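Local coordinates for protein XPF endonuclease (Aeropyrum pernix, PDB 2BGW) that probably cuts DNA at particular structures during nucleotide excision repair, acting as a magnesium-dependent, two-subunit endonuclease of the XPF family, at residues A[18-23]-A[51-56]; A[62-67]-A[96-101]; A[104-109]-A[115-120]. All blocks are in the same frame, centred on the assembly; numbering follows the deposited sequence.

Interaction 1: A[18-23]-A[51-56]; sequences ERSPVP and VERKTS. With MG (magnesium ion), chain E; SO4 (sulfate ion), chain G.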
loop_
_atom_site.group_PDB
_atom_site.type_symbol
_atom_site.label_atom_id
_atom_site.label_comp_id
_atom_site.label_asym_id
_atom_site.label_seq_id
_atom_site.Cartn_x
_atom_site.Cartn_y
_atom_site.Cartn_z
ATOM N N GLU A 18 -3.862 -13.138 11.099
ATOM C CA GLU A 18 -3.358 -13.884 12.253
ATOM C C GLU A 18 -3.165 -15.409 12.055
ATOM O O GLU A 18 -2.233 -15.982 12.601
ATOM C CB GLU A 18 -4.334 -13.624 13.396
ATOM C CG GLU A 18 -3.792 -13.740 14.791
ATOM C CD GLU A 18 -4.806 -13.264 15.834
ATOM O OE1 GLU A 18 -5.879 -12.725 15.444
ATOM O OE2 GLU A 18 -4.514 -13.421 17.049
ATOM N N ARG A 19 -4.062 -16.031 11.285
ATOM C CA ARG A 19 -4.118 -17.480 11.010
ATOM C C ARG A 19 -2.911 -18.027 10.236
ATOM O O ARG A 19 -2.469 -19.158 10.488
ATOM C CB ARG A 19 -5.374 -17.786 10.170
ATOM N N SER A 20 -2.443 -17.234 9.258
ATOM C CA SER A 20 -1.274 -17.481 8.417
ATOM C C SER A 20 -0.132 -18.202 9.087
ATOM O O SER A 20 0.112 -18.006 10.272
ATOM C CB SER A 20 -0.694 -16.129 8.012
ATOM O OG SER A 20 -1.030 -15.763 6.697
ATOM N N PRO A 21 0.639 -18.977 8.309
ATOM C CA PRO A 21 1.935 -19.403 8.801
ATOM C C PRO A 21 2.841 -18.196 9.001
ATOM O O PRO A 21 3.785 -18.279 9.788
ATOM C CB PRO A 21 2.478 -20.253 7.664
ATOM C CG PRO A 21 1.312 -20.652 6.898
ATOM C CD PRO A 21 0.378 -19.502 6.965
ATOM N N VAL A 22 2.531 -17.087 8.326
ATOM C CA VAL A 22 3.398 -15.913 8.295
ATOM C C VAL A 22 3.834 -15.331 9.645
ATOM O O VAL A 22 5.037 -15.196 9.858
ATOM C CB VAL A 22 2.846 -14.809 7.407
ATOM C CG1 VAL A 22 3.894 -13.768 7.163
ATOM C CG2 VAL A 22 2.396 -15.391 6.097
ATOM N N PRO A 23 2.891 -14.963 10.544
ATOM C CA PRO A 23 3.298 -14.440 11.857
ATOM C C PRO A 23 4.341 -15.245 12.634
ATOM O O PRO A 23 5.301 -14.654 13.126
ATOM C CB PRO A 23 1.987 -14.359 12.630
ATOM C CG PRO A 23 0.990 -14.078 11.567
ATOM C CD PRO A 23 1.430 -14.925 10.397
ATOM N N VAL A 51 0.869 -3.350 4.105
ATOM C CA VAL A 51 1.107 -4.563 3.337
ATOM C C VAL A 51 -0.175 -5.378 3.301
ATOM O O VAL A 51 -0.826 -5.595 4.341
ATOM C CB VAL A 51 2.236 -5.422 3.981
ATOM C CG1 VAL A 51 2.263 -6.850 3.426
ATOM C CG2 VAL A 51 3.574 -4.767 3.792
ATOM N N GLU A 52 -0.520 -5.831 2.103
ATOM C CA GLU A 52 -1.701 -6.642 1.864
ATOM C C GLU A 52 -1.145 -7.927 1.316
ATOM O O GLU A 52 -0.426 -7.911 0.337
ATOM C CB GLU A 52 -2.615 -5.913 0.847
ATOM C CG GLU A 52 -3.859 -6.630 0.328
ATOM C CD GLU A 52 -4.622 -7.409 1.403
ATOM O OE1 GLU A 52 -4.820 -6.899 2.535
ATOM O OE2 GLU A 52 -5.047 -8.549 1.098
ATOM N N ARG A 53 -1.416 -9.038 1.983
ATOM C CA ARG A 53 -0.854 -10.336 1.586
ATOM C C ARG A 53 -1.899 -11.118 0.847
ATOM O O ARG A 53 -3.021 -11.236 1.315
ATOM C CB ARG A 53 -0.415 -11.153 2.792
ATOM C CG ARG A 53 0.131 -12.501 2.429
ATOM C CD ARG A 53 0.133 -13.416 3.633
ATOM N NE ARG A 53 0.449 -14.805 3.301
ATOM C CZ ARG A 53 -0.380 -15.834 3.487
ATOM N NH1 ARG A 53 -1.579 -15.640 4.012
ATOM N NH2 ARG A 53 -0.005 -17.065 3.167
ATOM N N LYS A 54 -1.517 -11.670 -0.299
ATOM C CA LYS A 54 -2.430 -12.442 -1.132
ATOM C C LYS A 54 -1.715 -13.606 -1.793
ATOM O O LYS A 54 -0.640 -13.427 -2.374
ATOM C CB LYS A 54 -3.006 -11.521 -2.193
ATOM C CG LYS A 54 -4.477 -11.465 -2.155
ATOM C CD LYS A 54 -4.957 -10.064 -2.214
ATOM C CE LYS A 54 -6.254 -9.993 -1.461
ATOM N NZ LYS A 54 -6.968 -8.824 -1.953
ATOM N N THR A 55 -2.300 -14.797 -1.677
ATOM C CA THR A 55 -1.832 -15.977 -2.430
ATOM C C THR A 55 -2.086 -15.721 -3.913
ATOM O O THR A 55 -3.062 -15.029 -4.278
ATOM C CB THR A 55 -2.631 -17.224 -2.086
ATOM O OG1 THR A 55 -4.017 -16.906 -2.183
ATOM C CG2 THR A 55 -2.320 -17.755 -0.687
ATOM N N SER A 56 -1.241 -16.256 -4.785
ATOM C CA SER A 56 -1.401 -15.891 -6.181
ATOM C C SER A 56 -2.847 -16.104 -6.611
ATOM O O SER A 56 -3.409 -15.271 -7.343
ATOM C CB SER A 56 -0.441 -16.629 -7.093
ATOM O OG SER A 56 -0.256 -17.953 -6.647
HETATM MG MG MG E . -5.125 -10.270 2.587
HETATM S S SO4 G . -3.594 -18.531 4.451
HETATM O O1 SO4 G . -3.250 -17.430 5.348
HETATM O O2 SO4 G . -4.156 -17.947 3.225
HETATM O O3 SO4 G . -2.392 -19.313 4.110
HETATM O O4 SO4 G . -4.534 -19.389 5.183
#
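Arg53 sends CG anti to its own backbone N (chi1 178°) and stays extended out to NE, which carries its guanidinium from strand 49-55 across to Ser20 and Val22. Val22 has CG1 anti to the backbone N (chi1 -167°), leaving CG2 as the branch that meets the arginine. Val22 CG2 lies 3.5 Å from Arg53 NE, over one face of the guanidinium, and the two side chains run past one another, pointing opposite ways. Ser20 OG is over the same face, 2.7 Å from Arg53 NH1, but the angle is too poor for a hydrogen bond. The serine hydroxyl bonds instead to Glu17. A sulfate, probably from the crystallisation liquor, takes the edge of the guanidinium. Arg53 NH1 donates to its O1 at 2.8 Å, and Arg53 NH2 makes a weak bond to its O3 at 3.4 Å. Arg53 NH2 also forms a salt bridge with Glu87. With an alanine in place of Arg53 the guanidinium is gone; Glu87 would probably lose this ionic partner, the sulfate these donors, and Val22 CG2 the face it rests on.

The contact lies beside the metal site. Glu52 OE2 binds the magnesium ion at 2.3 Å, and Asp42 binds it too. Arg53 joins the site through its backbone O, 2.6 Å from the magnesium ion, not through its guanidinium. Glu52, Arg53 and Lys54 form the ERK part of the ERKX3D signature of XPF nucleases. Glu52 and Arg53 are neighbours on the strand, and their side chains leave it in different directions, one to the metal and the other to the sulfate.

Strand 49-55 is paired with strands 43-46 and 81-87. Val22, on helix 22-28, also packs on Tyr43 and on Ala127 of helix 123-137, while Pro123 and Thr126 of that helix touch Arg53.

Interaction 2: A[62-67]-A[96-101]; sequences SLFDGR and RGRERS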
loop_
_atom_site.group_PDB
_atom_site.type_symbol
_atom_site.label_atom_id
_atom_site.label_comp_id
_atom_site.label_asym_id
_atom_site.label_seq_id
_atom_site.Cartn_x
_atom_site.Cartn_y
_atom_site.Cartn_z
ATOM N N SER A 62 -9.912 -12.358 -6.575
ATOM C CA SER A 62 -10.431 -11.019 -6.335
ATOM C C SER A 62 -10.320 -10.073 -7.539
ATOM O O SER A 62 -11.078 -9.114 -7.612
ATOM C CB SER A 62 -9.743 -10.404 -5.137
ATOM O OG SER A 62 -8.537 -9.833 -5.591
ATOM N N LEU A 63 -9.390 -10.311 -8.468
ATOM C CA LEU A 63 -9.380 -9.509 -9.692
ATOM C C LEU A 63 -10.724 -9.675 -10.367
ATOM O O LEU A 63 -11.328 -8.699 -10.780
ATOM C CB LEU A 63 -8.259 -9.894 -10.661
ATOM C CG LEU A 63 -8.232 -9.269 -12.082
ATOM C CD1 LEU A 63 -8.383 -7.743 -12.111
ATOM C CD2 LEU A 63 -7.002 -9.687 -12.916
ATOM N N PHE A 64 -11.224 -10.904 -10.450
ATOM C CA PHE A 64 -12.460 -11.138 -11.179
ATOM C C PHE A 64 -13.710 -10.915 -10.338
ATOM O O PHE A 64 -14.771 -10.708 -10.900
ATOM C CB PHE A 64 -12.453 -12.514 -11.839
ATOM C CG PHE A 64 -11.256 -12.747 -12.718
ATOM C CD1 PHE A 64 -10.328 -13.746 -12.407
ATOM C CD2 PHE A 64 -11.033 -11.944 -13.841
ATOM C CE1 PHE A 64 -9.216 -13.960 -13.210
ATOM C CE2 PHE A 64 -9.913 -12.139 -14.650
ATOM C CZ PHE A 64 -9.006 -13.155 -14.336
ATOM N N ASP A 65 -13.595 -10.992 -9.008
ATOM C CA ASP A 65 -14.644 -10.547 -8.080
ATOM C C ASP A 65 -14.991 -9.090 -8.281
ATOM O O ASP A 65 -16.136 -8.711 -8.132
ATOM C CB ASP A 65 -14.152 -10.638 -6.644
ATOM C CG ASP A 65 -14.249 -12.023 -6.079
ATOM O OD1 ASP A 65 -14.702 -12.942 -6.802
ATOM O OD2 ASP A 65 -13.864 -12.198 -4.891
ATOM N N GLY A 66 -13.994 -8.269 -8.593
ATOM C CA GLY A 66 -14.147 -6.830 -8.463
ATOM C C GLY A 66 -13.602 -6.360 -7.120
ATOM O O GLY A 66 -13.304 -5.173 -6.934
ATOM N N ARG A 67 -13.469 -7.299 -6.181
ATOM C CA ARG A 67 -12.841 -7.041 -4.892
ATOM C C ARG A 67 -11.450 -6.370 -4.981
ATOM O O ARG A 67 -11.189 -5.408 -4.256
ATOM C CB ARG A 67 -12.705 -8.337 -4.128
ATOM C CG ARG A 67 -13.882 -8.742 -3.316
ATOM C CD ARG A 67 -13.359 -9.743 -2.300
ATOM N NE ARG A 67 -14.401 -10.264 -1.417
ATOM C CZ ARG A 67 -14.387 -11.490 -0.868
ATOM N NH1 ARG A 67 -13.380 -12.342 -1.122
ATOM N NH2 ARG A 67 -15.391 -11.883 -0.072
ATOM N N ARG A 96 -4.581 -20.103 -16.352
ATOM C CA ARG A 96 -3.899 -19.979 -17.642
ATOM C C ARG A 96 -4.779 -19.336 -18.695
ATOM O O ARG A 96 -6.026 -19.420 -18.625
ATOM C CB ARG A 96 -3.518 -21.354 -18.153
ATOM C CG ARG A 96 -2.154 -21.802 -17.738
ATOM C CD ARG A 96 -2.238 -22.918 -16.724
ATOM N NE ARG A 96 -0.921 -23.214 -16.159
ATOM C CZ ARG A 96 -0.532 -24.418 -15.739
ATOM N NH1 ARG A 96 -1.362 -25.465 -15.829
ATOM N NH2 ARG A 96 0.690 -24.578 -15.242
ATOM N N GLY A 97 -4.148 -18.710 -19.685
ATOM C CA GLY A 97 -4.920 -18.183 -20.811
ATOM C C GLY A 97 -5.613 -16.897 -20.412
ATOM O O GLY A 97 -5.608 -15.936 -21.182
ATOM N N ARG A 98 -6.184 -16.865 -19.200
ATOM C CA ARG A 98 -6.585 -15.600 -18.557
ATOM C C ARG A 98 -5.394 -14.710 -18.130
ATOM O O ARG A 98 -5.593 -13.716 -17.470
ATOM C CB ARG A 98 -7.489 -15.859 -17.343
ATOM C CG ARG A 98 -8.951 -16.192 -17.649
ATOM C CD ARG A 98 -9.426 -17.340 -16.741
ATOM N NE ARG A 98 -10.482 -16.957 -15.795
ATOM C CZ ARG A 98 -10.913 -17.726 -14.782
ATOM N NH1 ARG A 98 -10.358 -18.925 -14.557
ATOM N NH2 ARG A 98 -11.894 -17.304 -13.974
ATOM N N GLU A 99 -4.171 -15.050 -18.518
ATOM C CA GLU A 99 -2.995 -14.248 -18.154
ATOM C C GLU A 99 -2.985 -12.803 -18.638
ATOM O O GLU A 99 -2.321 -11.954 -18.026
ATOM C CB GLU A 99 -1.716 -14.817 -18.739
ATOM C CG GLU A 99 -1.618 -16.280 -18.955
ATOM C CD GLU A 99 -0.184 -16.601 -19.267
ATOM O OE1 GLU A 99 0.308 -16.186 -20.354
ATOM O OE2 GLU A 99 0.471 -17.219 -18.395
ATOM N N ARG A 100 -3.632 -12.527 -19.775
ATOM C CA ARG A 100 -3.641 -11.164 -20.287
ATOM C C ARG A 100 -4.277 -10.322 -19.205
ATOM O O ARG A 100 -3.784 -9.245 -18.915
ATOM C CB ARG A 100 -4.414 -11.023 -21.586
ATOM C CG ARG A 100 -4.457 -9.586 -22.119
ATOM C CD ARG A 100 -3.539 -9.418 -23.347
ATOM N NE ARG A 100 -3.498 -8.047 -23.870
ATOM C CZ ARG A 100 -4.518 -7.429 -24.478
ATOM N NH1 ARG A 100 -5.682 -8.061 -24.641
ATOM N NH2 ARG A 100 -4.386 -6.164 -24.908
ATOM N N SER A 101 -5.342 -10.837 -18.588
ATOM C CA SER A 101 -5.981 -10.184 -17.463
ATOM C C SER A 101 -4.996 -9.938 -16.320
ATOM O O SER A 101 -4.699 -8.789 -15.989
ATOM C CB SER A 101 -7.142 -11.028 -16.958
ATOM O OG SER A 101 -8.320 -10.692 -17.632
#
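Leu63 and Ser101 bring the two backbones nearest, with Leu63 CA 8.5 Å from Ser101 CA. Helix 56-65 is ending here and helix 99-112 is beginning. Gly66 leaves the first helix with a positive phi of 95°, a backbone shape that suits glycine. Arg98 holds the N-cap position of the second.

Phe64 makes most of the contact on the side of segment 62-67. Its CG is anti to its carbonyl carbon (chi1 -54°), and the ring reaches out to both Arg98 and Ser101. Ser101 OG comes to the ring edge, near the ring plane, at 3.7 Å from Phe64 CE2. Ser101 CB is close to the same ring atom at 3.8 Å. The Arg98 chain is kinked midway and comes up obliquely, with its NE 4.2 Å from Phe64 CE1. Ring and guanidinium planes are only 16° apart, yet the contact is loose. One face of the Phe64 ring is backed by CG of its own neighbour, Leu63. Leu63 itself touches backbone, with its CD2 3.9 Å from Ser101 O.

This is plain packing at the surface, away from the metal site. On helix 99-112, Arg100 forms a salt bridge with Glu131 of the second subunit. Leu63 carries the contact inward to Leu102 and Ala105 of helix 99-112 and to Leu68 and Phe69 of helix 67-78.

Interaction 3: A[104-109]-A[115-120]; sequences AAMAAL and IRLMNT. With SO4 (sulfate ion), chain K.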
loop_
_atom_site.group_PDB
_atom_site.type_symbol
_atom_site.label_atom_id
_atom_site.label_comp_id
_atom_site.label_asym_id
_atom_site.label_seq_id
_atom_site.Cartn_x
_atom_site.Cartn_y
_atom_site.Cartn_z
ATOM N N ALA A 104 -2.085 -7.591 -16.796
ATOM C CA ALA A 104 -2.641 -6.252 -17.037
ATOM C C ALA A 104 -3.059 -5.610 -15.717
ATOM O O ALA A 104 -2.774 -4.439 -15.477
ATOM C CB ALA A 104 -3.798 -6.299 -18.003
ATOM N N ALA A 105 -3.705 -6.381 -14.855
ATOM C CA ALA A 105 -4.064 -5.879 -13.548
ATOM C C ALA A 105 -2.802 -5.382 -12.845
ATOM O O ALA A 105 -2.731 -4.237 -12.395
ATOM C CB ALA A 105 -4.745 -6.968 -12.722
ATOM N N MET A 106 -1.798 -6.246 -12.776
ATOM C CA MET A 106 -0.560 -5.913 -12.111
ATOM C C MET A 106 -0.044 -4.568 -12.572
ATOM O O MET A 106 0.193 -3.686 -11.758
ATOM C CB MET A 106 0.461 -6.994 -12.378
ATOM C CG MET A 106 0.074 -8.290 -11.748
ATOM S SD MET A 106 1.260 -9.531 -12.199
ATOM C CE MET A 106 0.737 -10.832 -11.053
ATOM N N ALA A 107 0.086 -4.405 -13.884
ATOM C CA ALA A 107 0.535 -3.156 -14.461
ATOM C C ALA A 107 -0.336 -1.943 -14.069
ATOM O O ALA A 107 0.186 -0.841 -13.900
ATOM C CB ALA A 107 0.633 -3.297 -15.951
ATOM N N ALA A 108 -1.642 -2.160 -13.915
ATOM C CA ALA A 108 -2.597 -1.096 -13.524
ATOM C C ALA A 108 -2.543 -0.716 -12.039
ATOM O O ALA A 108 -2.540 0.478 -11.708
ATOM C CB ALA A 108 -4.038 -1.474 -13.915
ATOM N N LEU A 109 -2.525 -1.719 -11.151
ATOM C CA LEU A 109 -2.341 -1.483 -9.727
ATOM C C LEU A 109 -1.099 -0.642 -9.510
ATOM O O LEU A 109 -1.059 0.184 -8.612
ATOM C CB LEU A 109 -2.140 -2.776 -9.002
ATOM C CG LEU A 109 -3.321 -3.705 -8.942
ATOM C CD1 LEU A 109 -2.796 -5.054 -8.603
ATOM C CD2 LEU A 109 -4.277 -3.248 -7.892
ATOM N N ILE A 115 0.561 1.458 -6.440
ATOM C CA ILE A 115 0.767 0.332 -5.535
ATOM C C ILE A 115 2.022 -0.372 -5.968
ATOM O O ILE A 115 2.440 -0.231 -7.117
ATOM C CB ILE A 115 -0.425 -0.620 -5.512
ATOM C CG1 ILE A 115 -1.503 -0.085 -4.589
ATOM C CG2 ILE A 115 -0.057 -1.984 -4.970
ATOM C CD1 ILE A 115 -2.708 0.440 -5.329
ATOM N N ARG A 116 2.647 -1.082 -5.031
ATOM C CA ARG A 116 3.918 -1.798 -5.262
ATOM C C ARG A 116 3.728 -3.289 -5.064
ATOM O O ARG A 116 3.087 -3.722 -4.091
ATOM C CB ARG A 116 5.026 -1.253 -4.353
ATOM C CG ARG A 116 5.440 0.128 -4.751
ATOM C CD ARG A 116 6.356 0.777 -3.776
ATOM N NE ARG A 116 6.864 2.037 -4.311
ATOM C CZ ARG A 116 7.915 2.117 -5.119
ATOM N NH1 ARG A 116 8.550 1.013 -5.479
ATOM N NH2 ARG A 116 8.331 3.287 -5.588
ATOM N N LEU A 117 4.253 -4.070 -6.007
ATOM C CA LEU A 117 4.049 -5.525 -5.993
ATOM C C LEU A 117 5.330 -6.210 -5.656
ATOM O O LEU A 117 6.386 -5.780 -6.112
ATOM C CB LEU A 117 3.575 -6.037 -7.338
ATOM C CG LEU A 117 2.207 -5.549 -7.795
ATOM C CD1 LEU A 117 2.025 -5.862 -9.264
ATOM C CD2 LEU A 117 1.054 -6.135 -6.970
ATOM N N MET A 118 5.243 -7.243 -4.825
ATOM C CA MET A 118 6.343 -8.170 -4.623
ATOM C C MET A 118 5.763 -9.540 -4.887
ATOM O O MET A 118 4.641 -9.826 -4.444
ATOM C CB MET A 118 6.849 -8.147 -3.179
ATOM C CG MET A 118 7.291 -6.812 -2.649
ATOM S SD MET A 118 9.054 -6.412 -2.742
ATOM C CE MET A 118 9.802 -8.028 -2.654
ATOM N N ASN A 119 6.502 -10.393 -5.584
ATOM C CA ASN A 119 6.079 -11.782 -5.694
ATOM C C ASN A 119 6.892 -12.684 -4.761
ATOM O O ASN A 119 8.105 -12.712 -4.856
ATOM C CB ASN A 119 6.148 -12.276 -7.158
ATOM C CG ASN A 119 5.620 -13.721 -7.319
ATOM O OD1 ASN A 119 6.304 -14.611 -7.841
ATOM N ND2 ASN A 119 4.407 -13.957 -6.826
ATOM N N THR A 120 6.251 -13.403 -3.853
ATOM C CA THR A 120 6.992 -14.362 -3.027
ATOM C C THR A 120 6.659 -15.834 -3.410
ATOM O O THR A 120 5.643 -16.102 -4.068
ATOM C CB THR A 120 6.762 -14.132 -1.507
ATOM O OG1 THR A 120 5.418 -14.435 -1.163
ATOM C CG2 THR A 120 7.025 -12.718 -1.116
HETATM S S SO4 K . 6.258 6.595 -6.371
HETATM O O1 SO4 K . 5.375 6.233 -7.486
HETATM O O2 SO4 K . 5.761 7.862 -5.839
HETATM O O3 SO4 K . 6.150 5.583 -5.292
HETATM O O4 SO4 K . 7.640 6.783 -6.854
#
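The beta-alpha-beta unit of strand 81-87, helix 99-112 and strand 116-120 is closed here, where Met106 and Leu109 of the helix meet Ile115 and Leu117. Leu117 CD1 packs against the base of the methionine, 3.7 Å from Met106 CB, and the two side chains cross at about a right angle. The rest of Met106 runs on, extended beyond CG. Leu117 leaves the strand toward the helix, and with CG anti to its carbonyl carbon (chi1 -65°) CD1 reaches Met106 and CD2 reaches Leu109. Its CD2 lies 4.3 Å from Leu109 CD1, so one leucine touches two residues about a helical turn apart. Leu109 CB and Ile115 CB are 4.4 Å apart.

The chain returns from helix to strand within a few residues, and one backbone bond spans the turn. Ile115 N donates to Leu109 O at 3.0 Å, with an N-H...O angle of 135° and the donor 21° out of the carbonyl plane. Ile115 CB also rests near that oxygen, 3.3 Å from Leu109 O. Strand 116-120 then pairs with strand 81-87 as one of the two outermost strands of this chain's sheet, in the PDDEXK-type nuclease fold. Phe59 of helix 56-65 also touches Met106 and Leu109, and Ala72 of helix 67-78 touches Leu109.

Arg116 leaves the strand away from the helix; its NH2 donates to O3 of a sulfate, probably from the crystallisation liquor, at 3.2 Å. The ion approaches the guanidinium at its edge, and Arg116 of the second subunit bonds it as well. Gln110 of the second subunit accepts from Arg116 NH1 and donates to Leu117 O, and Met118 of that subunit packs on Met106 and Leu117.

Overall arrangement
From the N terminus the contacts come in series, and none nests within or crosses another. Interaction 1 closes a loop of 27 residues, joining segment 18-23, which leads into helix 22-28, to strand 49-55 at the metal site. Helix 56-65 follows that strand directly and leads to interaction 2, which closes a loop of 28 residues by bringing the end of helix 56-65 to the start of helix 99-112. Interaction 3 uses that same helix and spans only five residues before returning to the sheet. Interactions 2 and 3 touch through Leu63 and Ala105. Interactions 1 and 3 do not touch, but both reach the same sheet. Interactions 2 and 3 also both meet the second subunit.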